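Long-range contacts in NADP-dependent glyceraldehyde-3-phosphate dehydrogenase (Bacillus halodurans, PDB 3PRL), which probably oxidises glyceraldehyde 3-phosphate without phosphorylation, using NADP+, as a member of the aldehyde dehydrogenase family: residues D[79-84]-D[112-117]; D[75-80]-D[119-124]; D[351-356]-D[377-382]. All coordinates share one frame; numbering follows the deposited sequence.

Interaction 1 of 3, residues D[79-84]-D[112-117]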
loop_
_atom_site.group_PDB
_atom_site.type_symbol
_atom_site.label_atom_id
_atom_site.label_comp_id
_atom_site.label_asym_id
_atom_site.label_seq_id
_atom_site.Cartn_x
_atom_site.Cartn_y
_atom_site.Cartn_z
ATOM N N ALA D 79 -5.220 -2.655 27.213
ATOM C CA ALA D 79 -5.438 -2.969 28.645
ATOM C C ALA D 79 -4.426 -3.967 29.185
ATOM O O ALA D 79 -3.912 -3.811 30.292
ATOM C CB ALA D 79 -6.856 -3.488 28.881
ATOM N N TRP D 80 -4.133 -4.984 28.380
ATOM C CA TRP D 80 -3.157 -6.001 28.744
ATOM C C TRP D 80 -1.780 -5.362 28.864
ATOM O O TRP D 80 -1.069 -5.612 29.823
ATOM C CB TRP D 80 -3.172 -7.103 27.684
ATOM C CG TRP D 80 -2.202 -8.224 27.855
ATOM C CD1 TRP D 80 -1.650 -8.688 29.019
ATOM C CD2 TRP D 80 -1.701 -9.065 26.812
ATOM N NE1 TRP D 80 -0.830 -9.754 28.757
ATOM C CE2 TRP D 80 -0.844 -10.009 27.411
ATOM C CE3 TRP D 80 -1.908 -9.118 25.428
ATOM C CZ2 TRP D 80 -0.177 -10.988 26.671
ATOM C CZ3 TRP D 80 -1.245 -10.078 24.695
ATOM C CH2 TRP D 80 -0.396 -11.007 25.316
ATOM N N ALA D 81 -1.430 -4.527 27.884
ATOM C CA ALA D 81 -0.141 -3.833 27.852
ATOM C C ALA D 81 0.036 -2.965 29.088
ATOM O O ALA D 81 1.105 -2.989 29.722
ATOM C CB ALA D 81 -0.018 -3.004 26.612
ATOM N N ASP D 82 -1.010 -2.209 29.426
ATOM C CA ASP D 82 -0.988 -1.360 30.621
ATOM C C ASP D 82 -0.695 -2.168 31.885
ATOM O O ASP D 82 0.184 -1.805 32.668
ATOM C CB ASP D 82 -2.305 -0.582 30.784
ATOM C CG ASP D 82 -2.653 0.268 29.563
ATOM O OD1 ASP D 82 -1.847 0.357 28.611
ATOM O OD2 ASP D 82 -3.754 0.852 29.555
ATOM N N LEU D 83 -1.433 -3.258 32.074
ATOM C CA LEU D 83 -1.248 -4.111 33.243
ATOM C C LEU D 83 0.139 -4.753 33.286
ATOM O O LEU D 83 0.683 -4.936 34.361
ATOM C CB LEU D 83 -2.337 -5.195 33.343
ATOM C CG LEU D 83 -3.825 -4.827 33.437
ATOM C CD1 LEU D 83 -4.657 -6.043 33.879
ATOM C CD2 LEU D 83 -4.109 -3.631 34.351
ATOM N N LEU D 84 0.707 -5.109 32.132
ATOM C CA LEU D 84 2.069 -5.664 32.139
ATOM C C LEU D 84 3.081 -4.608 32.615
ATOM O O LEU D 84 3.861 -4.847 33.530
ATOM C CB LEU D 84 2.461 -6.266 30.773
ATOM C CG LEU D 84 1.692 -7.490 30.231
ATOM C CD1 LEU D 84 2.037 -7.814 28.762
ATOM C CD2 LEU D 84 1.863 -8.733 31.070
ATOM N N ARG D 112 9.331 -3.858 26.990
ATOM C CA ARG D 112 9.338 -3.959 25.539
ATOM C C ARG D 112 8.110 -4.734 25.072
ATOM O O ARG D 112 7.549 -4.413 24.031
ATOM C CB ARG D 112 10.641 -4.596 25.025
ATOM C CG ARG D 112 10.771 -4.628 23.491
ATOM C CD ARG D 112 12.198 -4.969 23.019
ATOM N NE ARG D 112 12.189 -5.682 21.741
ATOM C CZ ARG D 112 13.261 -6.230 21.158
ATOM N NH1 ARG D 112 14.460 -6.154 21.730
ATOM N NH2 ARG D 112 13.131 -6.868 19.994
ATOM N N THR D 113 7.705 -5.741 25.856
ATOM C CA THR D 113 6.547 -6.573 25.531
ATOM C C THR D 113 5.276 -5.728 25.367
ATOM O O THR D 113 4.568 -5.865 24.362
ATOM C CB THR D 113 6.341 -7.736 26.569
ATOM O OG1 THR D 113 7.329 -8.753 26.372
ATOM C CG2 THR D 113 4.971 -8.374 26.444
ATOM N N ALA D 114 5.004 -4.857 26.346
ATOM C CA ALA D 114 3.843 -3.951 26.292
ATOM C C ALA D 114 3.939 -2.997 25.117
ATOM O O ALA D 114 2.932 -2.637 24.506
ATOM C CB ALA D 114 3.672 -3.171 27.608
ATOM N N ASP D 115 5.164 -2.612 24.790
ATOM C CA ASP D 115 5.420 -1.799 23.617
ATOM C C ASP D 115 5.074 -2.535 22.327
ATOM O O ASP D 115 4.508 -1.926 21.409
ATOM C CB ASP D 115 6.870 -1.335 23.588
ATOM C CG ASP D 115 7.173 -0.289 24.649
ATOM O OD1 ASP D 115 6.229 0.304 25.234
ATOM O OD2 ASP D 115 8.370 -0.051 24.887
ATOM N N ILE D 116 5.397 -3.830 22.256
ATOM C CA ILE D 116 5.033 -4.657 21.095
ATOM C C ILE D 116 3.526 -4.883 20.996
ATOM O O ILE D 116 2.962 -4.874 19.887
ATOM C CB ILE D 116 5.766 -6.037 21.079
ATOM C CG1 ILE D 116 7.228 -5.871 20.666
ATOM C CG2 ILE D 116 5.131 -6.980 20.082
ATOM C CD1 ILE D 116 8.164 -6.917 21.318
ATOM N N ILE D 117 2.878 -5.086 22.135
ATOM C CA ILE D 117 1.445 -5.317 22.181
ATOM C C ILE D 117 0.659 -4.062 21.749
ATOM O O ILE D 117 -0.337 -4.175 21.033
ATOM C CB ILE D 117 1.007 -5.817 23.581
ATOM C CG1 ILE D 117 1.576 -7.222 23.847
ATOM C CG2 ILE D 117 -0.522 -5.786 23.761
ATOM C CD1 ILE D 117 1.595 -7.595 25.288
#

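Interaction 2 of 3, residues D[75-80]-D[119-124]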
loop_
_atom_site.group_PDB
_atom_site.type_symbol
_atom_site.label_atom_id
_atom_site.label_comp_id
_atom_site.label_asym_id
_atom_site.label_seq_id
_atom_site.Cartn_x
_atom_site.Cartn_y
_atom_site.Cartn_z
ATOM N N ASP D 75 -8.696 -2.726 22.239
ATOM C CA ASP D 75 -8.804 -2.162 23.581
ATOM C C ASP D 75 -8.314 -3.183 24.609
ATOM O O ASP D 75 -7.707 -2.810 25.604
ATOM C CB ASP D 75 -10.235 -1.731 23.911
ATOM C CG ASP D 75 -10.738 -0.581 23.027
ATOM O OD1 ASP D 75 -10.001 0.419 22.826
ATOM O OD2 ASP D 75 -11.893 -0.684 22.548
ATOM N N LEU D 76 -8.592 -4.465 24.355
ATOM C CA LEU D 76 -8.104 -5.560 25.206
ATOM C C LEU D 76 -6.581 -5.621 25.207
ATOM O O LEU D 76 -5.963 -5.899 26.235
ATOM C CB LEU D 76 -8.698 -6.915 24.793
ATOM C CG LEU D 76 -8.224 -8.167 25.579
ATOM C CD1 LEU D 76 -8.524 -8.068 27.089
ATOM C CD2 LEU D 76 -8.774 -9.476 24.996
ATOM N N LEU D 77 -5.982 -5.358 24.057
ATOM C CA LEU D 77 -4.533 -5.374 23.946
ATOM C C LEU D 77 -3.933 -4.232 24.746
ATOM O O LEU D 77 -3.064 -4.475 25.566
ATOM C CB LEU D 77 -4.071 -5.363 22.479
ATOM C CG LEU D 77 -3.821 -6.732 21.835
ATOM C CD1 LEU D 77 -5.063 -7.624 21.812
ATOM C CD2 LEU D 77 -3.240 -6.578 20.414
ATOM N N TYR D 78 -4.423 -3.010 24.503
ATOM C CA TYR D 78 -4.035 -1.821 25.252
ATOM C C TYR D 78 -4.084 -2.114 26.753
ATOM O O TYR D 78 -3.123 -1.867 27.468
ATOM C CB TYR D 78 -4.971 -0.633 24.947
ATOM C CG TYR D 78 -4.916 -0.061 23.537
ATOM C CD1 TYR D 78 -3.807 -0.246 22.725
ATOM C CD2 TYR D 78 -5.967 0.710 23.040
ATOM C CE1 TYR D 78 -3.750 0.286 21.446
ATOM C CE2 TYR D 78 -5.922 1.251 21.758
ATOM C CZ TYR D 78 -4.808 1.031 20.964
ATOM O OH TYR D 78 -4.747 1.560 19.692
ATOM N N ALA D 79 -5.220 -2.655 27.213
ATOM C CA ALA D 79 -5.438 -2.969 28.645
ATOM C C ALA D 79 -4.426 -3.967 29.185
ATOM O O ALA D 79 -3.912 -3.811 30.292
ATOM C CB ALA D 79 -6.856 -3.488 28.881
ATOM N N TRP D 80 -4.133 -4.984 28.380
ATOM C CA TRP D 80 -3.157 -6.001 28.744
ATOM C C TRP D 80 -1.780 -5.362 28.864
ATOM O O TRP D 80 -1.069 -5.612 29.823
ATOM C CB TRP D 80 -3.172 -7.103 27.684
ATOM C CG TRP D 80 -2.202 -8.224 27.855
ATOM C CD1 TRP D 80 -1.650 -8.688 29.019
ATOM C CD2 TRP D 80 -1.701 -9.065 26.812
ATOM N NE1 TRP D 80 -0.830 -9.754 28.757
ATOM C CE2 TRP D 80 -0.844 -10.009 27.411
ATOM C CE3 TRP D 80 -1.908 -9.118 25.428
ATOM C CZ2 TRP D 80 -0.177 -10.988 26.671
ATOM C CZ3 TRP D 80 -1.245 -10.078 24.695
ATOM C CH2 TRP D 80 -0.396 -11.007 25.316
ATOM N N HIS D 119 1.750 -1.513 19.778
ATOM C CA HIS D 119 2.068 -1.246 18.374
ATOM C C HIS D 119 1.402 -2.224 17.416
ATOM O O HIS D 119 1.062 -1.850 16.292
ATOM C CB HIS D 119 3.574 -1.264 18.177
ATOM C CG HIS D 119 4.022 -0.538 16.952
ATOM N ND1 HIS D 119 4.409 0.784 16.971
ATOM C CD2 HIS D 119 4.128 -0.946 15.667
ATOM C CE1 HIS D 119 4.744 1.157 15.751
ATOM N NE2 HIS D 119 4.577 0.128 14.941
ATOM N N THR D 120 1.252 -3.472 17.874
ATOM C CA THR D 120 0.510 -4.543 17.213
ATOM C C THR D 120 -0.979 -4.205 17.151
ATOM O O THR D 120 -1.622 -4.385 16.108
ATOM C CB THR D 120 0.687 -5.917 17.985
ATOM O OG1 THR D 120 2.036 -6.383 17.877
ATOM C CG2 THR D 120 -0.214 -6.991 17.442
ATOM N N ALA D 121 -1.535 -3.801 18.296
ATOM C CA ALA D 121 -2.928 -3.312 18.348
ATOM C C ALA D 121 -3.208 -2.211 17.310
ATOM O O ALA D 121 -4.153 -2.347 16.519
ATOM C CB ALA D 121 -3.282 -2.832 19.730
ATOM N N ASP D 122 -2.395 -1.148 17.306
ATOM C CA ASP D 122 -2.578 -0.018 16.358
ATOM C C ASP D 122 -2.399 -0.495 14.901
ATOM O O ASP D 122 -3.066 -0.010 13.986
ATOM C CB ASP D 122 -1.592 1.146 16.593
ATOM C CG ASP D 122 -1.375 1.500 18.065
ATOM O OD1 ASP D 122 -2.353 1.647 18.812
ATOM O OD2 ASP D 122 -0.188 1.688 18.457
ATOM N N GLU D 123 -1.467 -1.423 14.688
ATOM C CA GLU D 123 -1.231 -1.943 13.339
ATOM C C GLU D 123 -2.436 -2.715 12.799
ATOM O O GLU D 123 -2.714 -2.690 11.592
ATOM C CB GLU D 123 0.035 -2.788 13.285
ATOM C CG GLU D 123 0.555 -3.062 11.871
ATOM C CD GLU D 123 1.108 -1.823 11.171
ATOM O OE1 GLU D 123 0.749 -1.593 10.007
ATOM O OE2 GLU D 123 1.905 -1.080 11.774
ATOM N N ALA D 124 -3.163 -3.377 13.697
ATOM C CA ALA D 124 -4.358 -4.113 13.300
ATOM C C ALA D 124 -5.472 -3.173 12.831
ATOM O O ALA D 124 -6.151 -3.447 11.833
ATOM C CB ALA D 124 -4.838 -5.008 14.413
#

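Interaction 3 of 3, residues D[351-356]-D[377-382]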
loop_
_atom_site.group_PDB
_atom_site.type_symbol
_atom_site.label_atom_id
_atom_site.label_comp_id
_atom_site.label_asym_id
_atom_site.label_seq_id
_atom_site.Cartn_x
_atom_site.Cartn_y
_atom_site.Cartn_z
ATOM N N LEU D 351 40.061 -26.193 21.245
ATOM C CA LEU D 351 41.397 -26.205 21.849
ATOM C C LEU D 351 42.145 -27.476 21.463
ATOM O O LEU D 351 43.349 -27.440 21.237
ATOM C CB LEU D 351 41.337 -26.066 23.379
ATOM C CG LEU D 351 40.670 -24.821 23.977
ATOM C CD1 LEU D 351 40.684 -24.897 25.503
ATOM C CD2 LEU D 351 41.340 -23.539 23.501
ATOM N N GLU D 352 41.406 -28.583 21.369
ATOM C CA GLU D 352 41.947 -29.880 20.963
ATOM C C GLU D 352 42.473 -29.825 19.525
ATOM O O GLU D 352 43.464 -30.483 19.194
ATOM C CB GLU D 352 40.880 -30.967 21.122
ATOM C CG GLU D 352 41.348 -32.391 20.847
ATOM C CD GLU D 352 40.201 -33.391 20.817
ATOM O OE1 GLU D 352 39.274 -33.271 21.656
ATOM O OE2 GLU D 352 40.230 -34.299 19.956
ATOM N N ASN D 353 41.815 -29.023 18.691
ATOM C CA ASN D 353 42.240 -28.794 17.312
ATOM C C ASN D 353 43.070 -27.513 17.185
ATOM O O ASN D 353 43.196 -26.931 16.098
ATOM C CB ASN D 353 41.026 -28.752 16.374
ATOM C CG ASN D 353 41.417 -28.818 14.896
ATOM O OD1 ASN D 353 41.197 -27.866 14.144
ATOM N ND2 ASN D 353 42.000 -29.937 14.480
ATOM N N GLY D 354 43.598 -27.065 18.320
ATOM C CA GLY D 354 44.645 -26.049 18.359
ATOM C C GLY D 354 44.247 -24.588 18.275
ATOM O O GLY D 354 45.045 -23.764 17.822
ATOM N N ALA D 355 43.037 -24.250 18.718
ATOM C CA ALA D 355 42.611 -22.846 18.724
ATOM C C ALA D 355 43.214 -22.128 19.915
ATOM O O ALA D 355 43.365 -22.719 20.992
ATOM C CB ALA D 355 41.083 -22.718 18.746
ATOM N N THR D 356 43.563 -20.858 19.727
ATOM C CA THR D 356 44.147 -20.085 20.817
ATOM C C THR D 356 43.062 -19.580 21.758
ATOM O O THR D 356 42.113 -18.909 21.330
ATOM C CB THR D 356 44.994 -18.901 20.308
ATOM O OG1 THR D 356 45.815 -19.324 19.215
ATOM C CG2 THR D 356 45.881 -18.361 21.426
ATOM N N THR D 377 39.133 -22.611 13.186
ATOM C CA THR D 377 39.182 -23.202 11.855
ATOM C C THR D 377 37.853 -23.849 11.456
ATOM O O THR D 377 37.058 -24.247 12.318
ATOM C CB THR D 377 40.373 -24.204 11.711
ATOM O OG1 THR D 377 40.227 -25.280 12.641
ATOM C CG2 THR D 377 41.719 -23.504 11.947
ATOM N N PRO D 378 37.600 -23.945 10.139
ATOM C CA PRO D 378 36.435 -24.652 9.622
ATOM C C PRO D 378 36.343 -26.120 10.063
ATOM O O PRO D 378 35.286 -26.722 9.905
ATOM C CB PRO D 378 36.635 -24.572 8.108
ATOM C CG PRO D 378 37.412 -23.348 7.902
ATOM C CD PRO D 378 38.357 -23.292 9.053
ATOM N N ALA D 379 37.427 -26.689 10.602
ATOM C CA ALA D 379 37.410 -28.078 11.115
ATOM C C ALA D 379 36.852 -28.197 12.543
ATOM O O ALA D 379 36.559 -29.305 13.019
ATOM C CB ALA D 379 38.817 -28.717 11.029
ATOM N N MET D 380 36.713 -27.057 13.217
ATOM C CA MET D 380 36.230 -27.007 14.602
ATOM C C MET D 380 34.713 -26.847 14.635
ATOM O O MET D 380 34.141 -26.027 13.896
ATOM C CB MET D 380 36.877 -25.841 15.355
ATOM C CG MET D 380 38.386 -25.723 15.154
ATOM S SD MET D 380 39.071 -24.211 15.852
ATOM C CE MET D 380 40.829 -24.487 15.588
ATOM N N ARG D 381 34.071 -27.618 15.513
ATOM C CA ARG D 381 32.617 -27.622 15.648
ATOM C C ARG D 381 32.061 -26.230 15.945
ATOM O O ARG D 381 30.985 -25.879 15.460
ATOM C CB ARG D 381 32.180 -28.591 16.750
ATOM C CG ARG D 381 32.458 -30.067 16.463
ATOM C CD ARG D 381 32.103 -30.917 17.673
ATOM N NE ARG D 381 30.742 -30.645 18.137
ATOM C CZ ARG D 381 30.251 -31.038 19.309
ATOM N NH1 ARG D 381 31.007 -31.739 20.152
ATOM N NH2 ARG D 381 28.991 -30.743 19.638
ATOM N N VAL D 382 32.813 -25.455 16.730
ATOM C CA VAL D 382 32.385 -24.149 17.241
ATOM C C VAL D 382 32.305 -23.097 16.137
ATOM O O VAL D 382 31.775 -22.006 16.352
ATOM C CB VAL D 382 33.300 -23.661 18.438
ATOM C CG1 VAL D 382 34.654 -23.099 17.936
ATOM C CG2 VAL D 382 32.571 -22.648 19.336
#

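Interaction 1 of 3, residues D[79-84]-D[112-117]
A81 and A114 pack against each other where helices 70-86 and 103-124 of this aldehyde dehydrogenase run antiparallel, at 169° between the local axes. Their CA atoms are 4.3 Å apart, with CB to CB at 3.8 Å, and A114 CB also lies 3.3 Å from A81 O; with methyls for side chains, the two backbones can come this close.

The branched side chains add apolar contacts. I117 reaches across with two branches: CG2 touches A81 CB, while CD1 packs against L84 CD1. L84 CD1 also meets T113 CG2; that methyl is turned to the partner helix while T113 OG1 is hydrogen-bonded to E109 O on its own helix.

The aromatic contact is a CH-pi interaction on the W80 indole, whose NE1 is tied to M198 O of helix 192-204. With CG anti to the backbone N (chi1 178°), the ring swings toward helix 103-124 and lies across I117 at about a right angle. With an alanine in place of the tryptophan, I117 CD1 would probably lose its aromatic floor and M198 O this donor. I117 CD1 stands 3.7 Å from the centroid of the W80 six-membered ring, only 6° off its normal.

Interaction 2 of 3, residues D[75-80]-D[119-124]
Two helices run antiparallel here, 70-86 and 103-124, with 9.0 Å and 168° between the local axes, and the contact joins Y78 and L77 on the first to A121 and D122 on the second. A121 is the nearest backbone neighbour of L77, with 6.2 Å between the two CA atoms. The small A121 methyl lets two larger side chains close over it: L77 CD2 comes to 3.8 Å from A121 CB, and Y78 CE1, in the conformer described here, one of two modelled, approaches the same A121 CB to 3.6 Å, meeting it obliquely. L77 CD2 also passes T120 CG2 more loosely. L77 packs on A174 and V178 of helix 167-178 as well, which makes it a link among three helices.

Beside this apolar patch, one polar bond bridges the pair. In that same conformer Y78 has CG anti to the carbonyl carbon (chi1 -67°), which extends the phenol across to D122, and Y78 OH donates to D122 OD1 at 2.6 Å. The hydroxyl meets this oxygen nearly along the C-O axis of the carboxylate, and OD1 lies at the ring edge, near its plane. Ring and carboxylate planes are 46° apart.

The carboxylate of D122 faces its counterpart, D122 of another subunit, so like charges lie close, and the phenol donor probably helps to offset that repulsion. R126 of that neighbouring subunit is in a long, weak ion pair with D122 OD2 and forms a salt bridge with E123. This is an alanine-centred antiparallel helix pair, packed on helix 167-178 and, at its 119-124 end, part of a subunit interface in the four-chain assembly.

Interaction 3 of 3, residues D[351-356]-D[377-382]
M380 lays its methyl against the chain just beyond helix 337-352: CE is 3.6 Å from A355 CB and 3.4 Å from N353 O. The sulfur follows along the same line, with SD also beside A355 CB. Farther back, M380 CG lies 3.7 Å from N353 OD1. The amide of N353 crosses the methionine obliquely and brings OD1 to 3.1 Å from T377 OG1, while A379 CB borders the same oxygen more distantly.

Torsions account for both reaches. M380 has CG anti to the carbonyl carbon and is extended beyond it (chi2 172°, chi3 175°), which carries CE straight across to A355. A chi1 of -168° turns the N353 amide out toward the turn at T377 to M380.

Behind these side chains, two pieces of backbone set the geometry. Residues T377 to M380 form a type I beta turn, closed by M380 N to T377 O, and the turn brings T377 N round to the sulfur for a weak hydrogen bond, 3.1 Å from N to M380 SD. Opposite, a Schellman motif ends the helix: G354, at positive phi, is its C' residue, with G354 N bonded to L351 O and A355 N to A350 O. R381 N, just past the turn, is hydrogen-bonded to D349 OD2, a further tie to the same helix.

The chemistry therefore divides in two. A thioether bridges the inner side, its methyl set between A355 CB and the N353 carbonyl oxygen and its sulfur a weak acceptor that probably steadies the chain, while N353 OD1 and T377 OG1 lie close together at the more exposed side.

Overall arrangement
Going from the N terminus, helix 70-86 supplies the first half of interactions 1 and 2, and helix 103-124 returns antiparallel to supply the second. Interaction 1 closes the shorter loop, with helix 88-98 in it, and nests inside interaction 2, as 75-80, earlier on the first helix, pairs with 119-124, later on the second. The two share A79 and W80, lie 8 Å apart between centres and touch where I117 CG2 meets L77 O. Interaction 3 opens only afterwards and closes a separate loop around the strands from 356-359 to 367-374, tying the end of helix 337-352 to the loop before strand 391-397. Its centre is 44 Å from that of interaction 1, across the chain's centre.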